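Local atomic coordinates of thioredoxin family protein (Pseudomonas aeruginosa, PDB entry 1Z6N), a protein that is of unknown function but, as a thioredoxin family member that can bind a magnesium ion, may take part in thiol-disulfide chemistry. Residues G11-F14 and A15-V18; A75-F78 and A79-L82; G148-L151 and E152-I155. All blocks are in the same frame, centred on the assembly; numbering follows the deposited sequence.

Interaction 1 (G11-F14 and A15-V18); sequences GEDF and AAFV. With MG (magnesium ion), chain B.
Asp13 OD1 is gripped twice: Ala16 N donates to it at 2.9 Å, nearly along its C-O bond, and water 1 donates to it at 2.7 Å. The first bond makes Asp13 the N-cap of helix 14-19, its side chain taking up a backbone N-H of the first turn. The torsion that permits this sets CG between the backbone N and the carbonyl carbon (chi1 61°), folding the carboxylate over the start of the helix. The other oxygen, Asp13 OD2, binds the magnesium ion at 2.1 Å. Five waters complete a six-ligand shell; since water 1 is one of them, it ties the metal to OD1 as well as being coordinated itself.

From Phe14 onward the side-chain contacts are apolar. Val18 CG2 sits over one face of the Phe14 ring, 3.7 Å from its centroid and 19° off the normal, displaced toward the rim; this is a CH-pi contact. Phe14 presents that face with CG anti to its backbone N (chi1 -173°), while Phe17 CD2 approaches Phe14 CD1 obliquely at 4.1 Å. Both rings also pack on Leu73 of helix 67-82 and Ile90 of strand 86-91, which places this side of the short helix against the body of the thioredoxin-like domain. Glu12 OE2 lies beside the methyl of Ala16 and hydrogen-bonds His20 NE2. Phe17 N to Asp13 O (2.9 Å) is the first of the backbone helix bonds across this junction.

A single carboxylate thus serves a helix end and a metal at once. The amide N-H at the cap and the magnesium ion would both be expected to stabilise its anionic form, and the metal has one direct bond to it, from OD2, and a second link through water 1.

Interaction 2 (A75-F78 and A79-L82); sequences ALDF and AQRL
Helix 67-82 is the connecting helix of the beta-alpha-beta unit between parallel strands 56-61 and 86-91, and in its last turns Asp77 and Phe78 are met by Arg81 and Leu82. The Asp77 carboxylate and Arg81 guanidinium planes stand 36° apart, so their salt bridge is not coplanar. Arg81 NE reaches Asp77 OD2 at 2.9 Å from above the carboxylate plane, although the oxygen itself lies near the guanidinium plane. A bend at chi3 of Arg81 (-72°) swings the group back along the helix for this. It also brings Arg81 NH2 to the edge of the Phe78 ring, 3.2 Å from Phe78 CD1, with ring and guanidinium planes turned 53° against each other. This edge position differs from a cation-pi stack. NH2 has its charged partner in Glu37 of helix 23-39. Leu82, by contrast, uses the ring face: its CD1 lies 3.9 Å from the Phe78 centroid, a CH-pi contact offset toward the rim near CE2. On another side of the helix, Ala79 packs on Ile155. Water 6 closes the polar arrangement, donating to Asp77 OD2 at 2.7 Å and accepting from Arg81 NH2 at 3.1 Å.

Interaction 3 (G148-L151 and E152-I155); sequences GDYL and EHAI
His153 reaches back to Tyr150 from its first side-chain atom onward: His153 CB lies 3.4 Å from Tyr150 O, the carbonyl to which His153 N makes a weak hydrogen bond. With CG anti to its own carbonyl carbon (chi1 -57°), the imidazole is swung toward the preceding loop. Next, His153 CG stands 3.7 Å from Tyr150 CD2, and His153 CD2 is 3.8 Å from that Tyr150 carbon. ND1 then comes in beside the backbone, 3.3 Å from Tyr150 CA, and CE1 meets Tyr150 CD2 at 3.6 Å. At the far end, NE2 is 3.7 Å from that same carbon, so Tyr150 CD2 sits over the centre of the imidazole face. The ring centroids are 4.7 Å apart and the planes 53° from each other, an edge-to-face pair with tyrosine giving the edge.

This pair spans the entry into helix 151-164. Helix 139-146 has just ended in a Schellman motif at Gly148, whose phi is positive (91°), and a type I beta turn from Gly148 to Leu151 redirects the chain into the next helix. Tyr150 also packs on Ala141 and Ala144 of the helix just ended, and on Val134 of helix 132-137. His153 touches Pro131 and Ala133, while Leu151 faces Ile71 and Ala75 of helix 67-82. At the new helix start, Glu152 N donates to water 7 at 3.0 Å, and the water in turn donates weakly to Asp149 O.

Overall arrangement
Interaction 2, on helix 67-82, touches both others: Asp77 and Gln80 pack on Phe14 of interaction 1, and Ala75, Leu76 and Ala79 pack against helix 151-164 of interaction 3. Interactions 1 and 3 do not meet; their nearest atoms are about 9 Å apart. Each of those two lies where a helix begins, yet their chemistry differs: a carboxylate and a metal with its waters at 11-18, weak backbone bonds and an aromatic pair at 148-155. Interaction 2, within a helix, adds a salt bridge to regular backbone bonds and, like interaction 1, sets a methyl over a phenylalanine face. All three are partly buried; in interaction 2 a buried Asp77 pairs with an exposed Arg81.

Interaction 1 (G11-F14 and A15-V18)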
ATOM      1  N   GLY A  11     -12.230   3.644   6.579  1.00  7.38           N
ATOM      2  CA  GLY A  11     -10.849   3.265   6.756  1.00  7.74           C
ATOM      3  C   GLY A  11     -10.136   4.276   7.633  1.00  6.97           C
ATOM      4  O   GLY A  11     -10.490   5.465   7.685  1.00  7.55           O
ATOM      5  N   GLU A  12      -9.128   3.786   8.335  1.00  7.84           N
ATOM      6  CA  GLU A  12      -8.302   4.671   9.155  1.00  7.96           C
ATOM      7  C   GLU A  12      -7.133   5.267   8.372  1.00  7.12           C
ATOM      8  O   GLU A  12      -6.631   4.646   7.430  1.00  7.40           O
ATOM      9  CB  GLU A  12      -7.819   3.923  10.391  1.00  9.67           C
ATOM     10  CG  GLU A  12      -9.012   3.444  11.236  1.00 12.33           C
ATOM     11  CD  GLU A  12      -8.678   3.067  12.672  1.00 18.52           C
ATOM     12  OE1 GLU A  12      -8.740   1.849  12.985  1.00 21.45           O
ATOM     13  OE2 GLU A  12      -8.400   3.975  13.497  1.00 13.06           O
ATOM     14  N   ASP A  13      -6.708   6.475   8.749  1.00  6.61           N
ATOM     15  CA  ASP A  13      -5.498   7.013   8.147  1.00  6.36           C
ATOM     16  C   ASP A  13      -4.273   6.246   8.667  1.00  6.42           C
ATOM     17  O   ASP A  13      -4.359   5.504   9.646  1.00  6.61           O
ATOM     18  CB  ASP A  13      -5.382   8.543   8.296  1.00  6.38           C
ATOM     19  CG  ASP A  13      -5.347   8.988   9.747  1.00  8.44           C
ATOM     20  OD1 ASP A  13      -4.544   8.434  10.533  1.00  7.43           O
ATOM     21  OD2 ASP A  13      -6.110   9.921  10.111  1.00  7.60           O
ATOM     22  N   PHE A  14      -3.135   6.406   7.988  1.00  6.13           N
ATOM     23  CA  PHE A  14      -1.955   5.626   8.337  1.00  6.57           C
ATOM     24  C   PHE A  14      -1.498   5.856   9.764  1.00  6.32           C
ATOM     25  O   PHE A  14      -1.149   4.904  10.486  1.00  6.67           O
ATOM     26  CB  PHE A  14      -0.821   5.892   7.356  1.00  7.07           C
ATOM     27  CG  PHE A  14       0.373   5.008   7.562  1.00  7.99           C
ATOM     28  CD1 PHE A  14       0.305   3.645   7.228  1.00  8.80           C
ATOM     29  CD2 PHE A  14       1.555   5.517   8.086  1.00  8.84           C
ATOM     30  CE1 PHE A  14       1.427   2.813   7.417  1.00  9.93           C
ATOM     31  CE2 PHE A  14       2.683   4.691   8.267  1.00  9.47           C
ATOM     32  CZ  PHE A  14       2.603   3.345   7.929  1.00  9.28           C
ATOM     33  N   ALA A  15      -1.516   7.112  10.195  1.00  5.83           N
ATOM     34  CA  ALA A  15      -1.074   7.427  11.551  1.00  6.55           C
ATOM     35  C   ALA A  15      -1.937   6.709  12.604  1.00  6.98           C
ATOM     36  O   ALA A  15      -1.419   6.208  13.607  1.00  7.70           O
ATOM     37  CB  ALA A  15      -1.093   8.920  11.752  1.00  6.78           C
ATOM     38  N   ALA A  16      -3.248   6.681  12.392  1.00  6.52           N
ATOM     39  CA  ALA A  16      -4.139   6.027  13.338  1.00  6.35           C
ATOM     40  C   ALA A  16      -3.916   4.507  13.278  1.00  7.18           C
ATOM     41  O   ALA A  16      -3.868   3.836  14.316  1.00  8.79           O
ATOM     42  CB  ALA A  16      -5.584   6.355  12.999  1.00  6.88           C
ATOM     43  N   PHE A  17      -3.800   3.962  12.068  1.00  7.47           N
ATOM     44  CA  PHE A  17      -3.508   2.532  11.895  1.00  7.72           C
ATOM     45  C   PHE A  17      -2.242   2.136  12.665  1.00  7.64           C
ATOM     46  O   PHE A  17      -2.260   1.178  13.455  1.00  7.76           O
ATOM     47  CB  PHE A  17      -3.346   2.290  10.390  1.00  8.17           C
ATOM     48  CG  PHE A  17      -2.831   0.930  10.023  1.00  7.55           C
ATOM     49  CD1 PHE A  17      -3.665  -0.175  10.064  1.00  8.38           C
ATOM     50  CD2 PHE A  17      -1.519   0.780   9.587  1.00  9.96           C
ATOM     51  CE1 PHE A  17      -3.175  -1.448   9.668  1.00  9.91           C
ATOM     52  CE2 PHE A  17      -1.041  -0.470   9.203  1.00 10.07           C
ATOM     53  CZ  PHE A  17      -1.883  -1.576   9.239  1.00  9.04           C
ATOM     54  N   VAL A  18      -1.152   2.884  12.474  1.00  6.63           N
ATOM     55  CA  VAL A  18       0.082   2.571  13.206  1.00  7.42           C
ATOM     56  C   VAL A  18      -0.141   2.674  14.711  1.00  8.07           C
ATOM     57  O   VAL A  18       0.385   1.857  15.477  1.00  9.36           O
ATOM     58  CB  VAL A  18       1.218   3.480  12.757  1.00  7.67           C
ATOM     59  CG1 VAL A  18       2.452   3.319  13.649  1.00  8.68           C
ATOM     60  CG2 VAL A  18       1.549   3.167  11.282  1.00  7.32           C
TER
HETATM   61 MG    MG B 301      -6.240  11.154  11.763  1.00  6.28          MG
HETATM   62  O   HOH W   1      -4.848   9.977  12.744  1.00  5.28           O
HETATM   63  O   HOH W   2      -6.315  12.411  13.380  1.00  5.18           O
HETATM   64  O   HOH W   3      -7.746  10.057  12.317  1.00  8.66           O
HETATM   65  O   HOH W   4      -7.481  12.444  10.655  1.00  6.81           O
HETATM   66  O   HOH W   5      -4.619  12.314  10.905  1.00  6.40           O

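Interaction 2 (A75-F78 and A79-L82)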
ATOM      1  N   ALA A  75       6.001   2.159   2.941  1.00  7.48           N
ATOM      2  CA  ALA A  75       6.437   2.722   1.646  1.00  7.12           C
ATOM      3  C   ALA A  75       5.341   3.573   1.010  1.00  7.35           C
ATOM      4  O   ALA A  75       5.607   4.687   0.534  1.00  7.80           O
ATOM      5  CB  ALA A  75       6.891   1.610   0.696  1.00  7.31           C
ATOM      6  N   LEU A  76       4.115   3.053   0.989  1.00  7.52           N
ATOM      7  CA  LEU A  76       3.007   3.775   0.368  1.00  7.79           C
ATOM      8  C   LEU A  76       2.644   5.038   1.160  1.00  7.80           C
ATOM      9  O   LEU A  76       2.287   6.055   0.572  1.00  7.87           O
ATOM     10  CB  LEU A  76       1.796   2.861   0.127  1.00  8.16           C
ATOM     11  CG  LEU A  76       2.046   1.743  -0.903  1.00  8.97           C
ATOM     12  CD1 LEU A  76       0.808   0.870  -1.027  1.00  8.83           C
ATOM     13  CD2 LEU A  76       2.450   2.309  -2.280  1.00  9.30           C
ATOM     14  N   ASP A  77       2.775   4.985   2.479  1.00  7.87           N
ATOM     15  CA  ASP A  77       2.601   6.192   3.282  1.00  7.96           C
ATOM     16  C   ASP A  77       3.661   7.246   2.970  1.00  8.17           C
ATOM     17  O   ASP A  77       3.364   8.451   2.890  1.00  8.36           O
ATOM     18  CB  ASP A  77       2.610   5.859   4.766  1.00  8.06           C
ATOM     19  CG  ASP A  77       2.604   7.108   5.629  1.00  8.38           C
ATOM     20  OD1 ASP A  77       1.544   7.776   5.679  1.00  8.66           O
ATOM     21  OD2 ASP A  77       3.659   7.419   6.230  1.00 10.07           O
ATOM     22  N   PHE A  78       4.898   6.803   2.772  1.00  7.82           N
ATOM     23  CA  PHE A  78       5.962   7.729   2.376  1.00  8.07           C
ATOM     24  C   PHE A  78       5.579   8.431   1.070  1.00  8.16           C
ATOM     25  O   PHE A  78       5.703   9.652   0.958  1.00  8.78           O
ATOM     26  CB  PHE A  78       7.286   6.987   2.278  1.00  8.65           C
ATOM     27  CG  PHE A  78       8.460   7.861   1.934  1.00  9.62           C
ATOM     28  CD1 PHE A  78       8.839   8.923   2.758  1.00 10.86           C
ATOM     29  CD2 PHE A  78       9.221   7.589   0.807  1.00 12.08           C
ATOM     30  CE1 PHE A  78       9.949   9.722   2.426  1.00 12.02           C
ATOM     31  CE2 PHE A  78      10.333   8.381   0.481  1.00 11.56           C
ATOM     32  CZ  PHE A  78      10.684   9.440   1.295  1.00 10.70           C
ATOM     33  N   ALA A  79       5.044   7.670   0.114  1.00  7.92           N
ATOM     34  CA  ALA A  79       4.599   8.243  -1.162  1.00  8.25           C
ATOM     35  C   ALA A  79       3.484   9.267  -0.977  1.00  8.13           C
ATOM     36  O   ALA A  79       3.500  10.325  -1.599  1.00  8.72           O
ATOM     37  CB  ALA A  79       4.178   7.149  -2.147  1.00  8.54           C
ATOM     38  N   GLN A  80       2.520   8.975  -0.095  1.00  7.73           N
ATOM     39  CA  GLN A  80       1.426   9.913   0.123  1.00  8.54           C
ATOM     40  C   GLN A  80       1.897  11.194   0.829  1.00  8.93           C
ATOM     41  O   GLN A  80       1.328  12.270   0.631  1.00  9.55           O
ATOM     42  CB  GLN A  80       0.281   9.241   0.879  1.00  8.63           C
ATOM     43  CG  GLN A  80       0.382   9.288   2.398  1.00  9.76           C
ATOM     44  CD  GLN A  80      -0.846   8.696   3.072  1.00  9.86           C
ATOM     45  OE1 GLN A  80      -0.762   8.000   4.112  1.00 12.49           O
ATOM     46  NE2 GLN A  80      -2.002   8.944   2.478  1.00  7.29           N
ATOM     47  N   ARG A  81       2.951  11.086   1.635  1.00  8.97           N
ATOM     48  CA  ARG A  81       3.510  12.266   2.283  1.00  9.68           C
ATOM     49  C   ARG A  81       4.260  13.148   1.280  1.00  9.82           C
ATOM     50  O   ARG A  81       4.257  14.374   1.403  1.00 10.98           O
ATOM     51  CB  ARG A  81       4.396  11.861   3.462  1.00  9.99           C
ATOM     52  CG  ARG A  81       3.557  11.313   4.607  1.00 12.02           C
ATOM     53  CD  ARG A  81       4.365  11.021   5.858  1.00 15.32           C
ATOM     54  NE  ARG A  81       5.218   9.844   5.718  1.00 16.29           N
ATOM     55  CZ  ARG A  81       6.546   9.887   5.648  1.00 17.17           C
ATOM     56  NH1 ARG A  81       7.178  11.056   5.697  1.00 16.74           N
ATOM     57  NH2 ARG A  81       7.245   8.762   5.532  1.00 16.22           N
ATOM     58  N   LEU A  82       4.873  12.516   0.281  1.00 10.02           N
ATOM     59  CA  LEU A  82       5.565  13.250  -0.791  1.00 10.65           C
ATOM     60  C   LEU A  82       4.598  13.786  -1.843  1.00 10.60           C
ATOM     61  O   LEU A  82       4.863  14.804  -2.495  1.00 10.59           O
ATOM     62  CB  LEU A  82       6.589  12.347  -1.473  1.00 11.02           C
ATOM     63  CG  LEU A  82       7.777  11.842  -0.648  1.00 12.74           C
ATOM     64  CD1 LEU A  82       8.513  10.789  -1.454  1.00 14.10           C
ATOM     65  CD2 LEU A  82       8.729  12.962  -0.229  1.00 14.21           C
TER
HETATM   66  O   HOH W   6       5.963   5.967   6.022  1.00 15.18           O

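Interaction 3 (G148-L151 and E152-I155)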
ATOM      1  N   GLY A 148      13.579  -4.883   3.849  1.00 14.61           N
ATOM      2  CA  GLY A 148      13.286  -3.558   3.298  1.00 13.55           C
ATOM      3  C   GLY A 148      13.954  -3.150   1.988  1.00 13.13           C
ATOM      4  O   GLY A 148      13.897  -1.982   1.586  1.00 12.51           O
ATOM      5  N   ASP A 149      14.553  -4.097   1.281  1.00 12.45           N
ATOM      6  CA  ASP A 149      15.278  -3.729   0.069  1.00 12.72           C
ATOM      7  C   ASP A 149      14.382  -3.433  -1.148  1.00 12.23           C
ATOM      8  O   ASP A 149      14.876  -2.994  -2.186  1.00 12.64           O
ATOM      9  CB  ASP A 149      16.356  -4.770  -0.261  1.00 13.09           C
ATOM     10  CG  ASP A 149      17.456  -4.842   0.799  1.00 15.02           C
ATOM     11  OD1 ASP A 149      17.582  -3.908   1.618  1.00 16.69           O
ATOM     12  OD2 ASP A 149      18.204  -5.841   0.803  1.00 19.44           O
ATOM     13  N   TYR A 150      13.073  -3.653  -1.006  1.00 11.44           N
ATOM     14  CA  TYR A 150      12.125  -3.435  -2.105  1.00 10.94           C
ATOM     15  C   TYR A 150      11.021  -2.429  -1.748  1.00 10.53           C
ATOM     16  O   TYR A 150       9.933  -2.464  -2.333  1.00  9.64           O
ATOM     17  CB  TYR A 150      11.485  -4.757  -2.533  1.00 10.76           C
ATOM     18  CG  TYR A 150      12.414  -5.737  -3.205  1.00 11.65           C
ATOM     19  CD1 TYR A 150      13.178  -6.627  -2.457  1.00 12.39           C
ATOM     20  CD2 TYR A 150      12.495  -5.801  -4.597  1.00 10.01           C
ATOM     21  CE1 TYR A 150      14.008  -7.546  -3.060  1.00 12.05           C
ATOM     22  CE2 TYR A 150      13.334  -6.722  -5.224  1.00 10.73           C
ATOM     23  CZ  TYR A 150      14.095  -7.586  -4.450  1.00 11.49           C
ATOM     24  OH  TYR A 150      14.922  -8.495  -5.067  1.00 12.87           O
ATOM     25  N   LEU A 151      11.301  -1.522  -0.808  1.00 10.19           N
ATOM     26  CA  LEU A 151      10.324  -0.490  -0.456  1.00 10.72           C
ATOM     27  C   LEU A 151       9.955   0.397  -1.632  1.00 10.47           C
ATOM     28  O   LEU A 151       8.775   0.672  -1.853  1.00 10.48           O
ATOM     29  CB  LEU A 151      10.814   0.384   0.702  1.00 11.48           C
ATOM     30  CG  LEU A 151      10.724  -0.192   2.108  1.00 13.15           C
ATOM     31  CD1 LEU A 151       9.347  -0.126   2.689  1.00 11.59           C
ATOM     32  CD2 LEU A 151      11.213  -1.594   2.164  1.00 15.76           C
ATOM     33  N   GLU A 152      10.952   0.838  -2.398  1.00  9.85           N
ATOM     34  CA  GLU A 152      10.679   1.695  -3.542  1.00 10.52           C
ATOM     35  C   GLU A 152       9.764   0.987  -4.564  1.00 10.37           C
ATOM     36  O   GLU A 152       8.956   1.636  -5.239  1.00 11.10           O
ATOM     37  CB  GLU A 152      11.977   2.117  -4.220  1.00 10.88           C
ATOM     38  CG  GLU A 152      12.709   0.972  -4.881  1.00 14.19           C
ATOM     39  CD  GLU A 152      14.098   1.352  -5.343  1.00 18.36           C
ATOM     40  OE1 GLU A 152      14.838   1.994  -4.561  1.00 19.93           O
ATOM     41  OE2 GLU A 152      14.448   0.995  -6.487  1.00 20.58           O
ATOM     42  N   HIS A 153       9.897  -0.337  -4.653  1.00 10.19           N
ATOM     43  CA  HIS A 153       9.130  -1.130  -5.628  1.00  9.73           C
ATOM     44  C   HIS A 153       7.629  -1.143  -5.340  1.00  9.44           C
ATOM     45  O   HIS A 153       6.820  -1.232  -6.284  1.00  9.17           O
ATOM     46  CB  HIS A 153       9.646  -2.572  -5.699  1.00  9.97           C
ATOM     47  CG  HIS A 153      11.096  -2.683  -6.046  1.00 10.41           C
ATOM     48  ND1 HIS A 153      12.098  -2.307  -5.176  1.00 10.95           N
ATOM     49  CD2 HIS A 153      11.716  -3.144  -7.158  1.00 10.88           C
ATOM     50  CE1 HIS A 153      13.272  -2.523  -5.742  1.00 10.76           C
ATOM     51  NE2 HIS A 153      13.070  -3.035  -6.944  1.00 11.37           N
ATOM     52  N   ALA A 154       7.251  -1.063  -4.061  1.00  8.55           N
ATOM     53  CA  ALA A 154       5.834  -0.989  -3.719  1.00  8.10           C
ATOM     54  C   ALA A 154       5.256   0.300  -4.310  1.00  8.19           C
ATOM     55  O   ALA A 154       4.160   0.295  -4.888  1.00  8.43           O
ATOM     56  CB  ALA A 154       5.643  -1.026  -2.191  1.00  7.96           C
ATOM     57  N   ILE A 155       6.013   1.389  -4.187  1.00  8.08           N
ATOM     58  CA  ILE A 155       5.616   2.678  -4.744  1.00  8.06           C
ATOM     59  C   ILE A 155       5.539   2.607  -6.266  1.00  7.76           C
ATOM     60  O   ILE A 155       4.552   3.058  -6.864  1.00  8.34           O
ATOM     61  CB  ILE A 155       6.572   3.811  -4.309  1.00  7.93           C
ATOM     62  CG1 ILE A 155       6.565   3.959  -2.771  1.00  7.76           C
ATOM     63  CG2 ILE A 155       6.188   5.125  -4.980  1.00  8.77           C
ATOM     64  CD1 ILE A 155       7.677   4.883  -2.233  1.00  8.37           C
TER
HETATM   65  O   HOH W   7      13.850   0.159  -1.928  1.00 23.72           O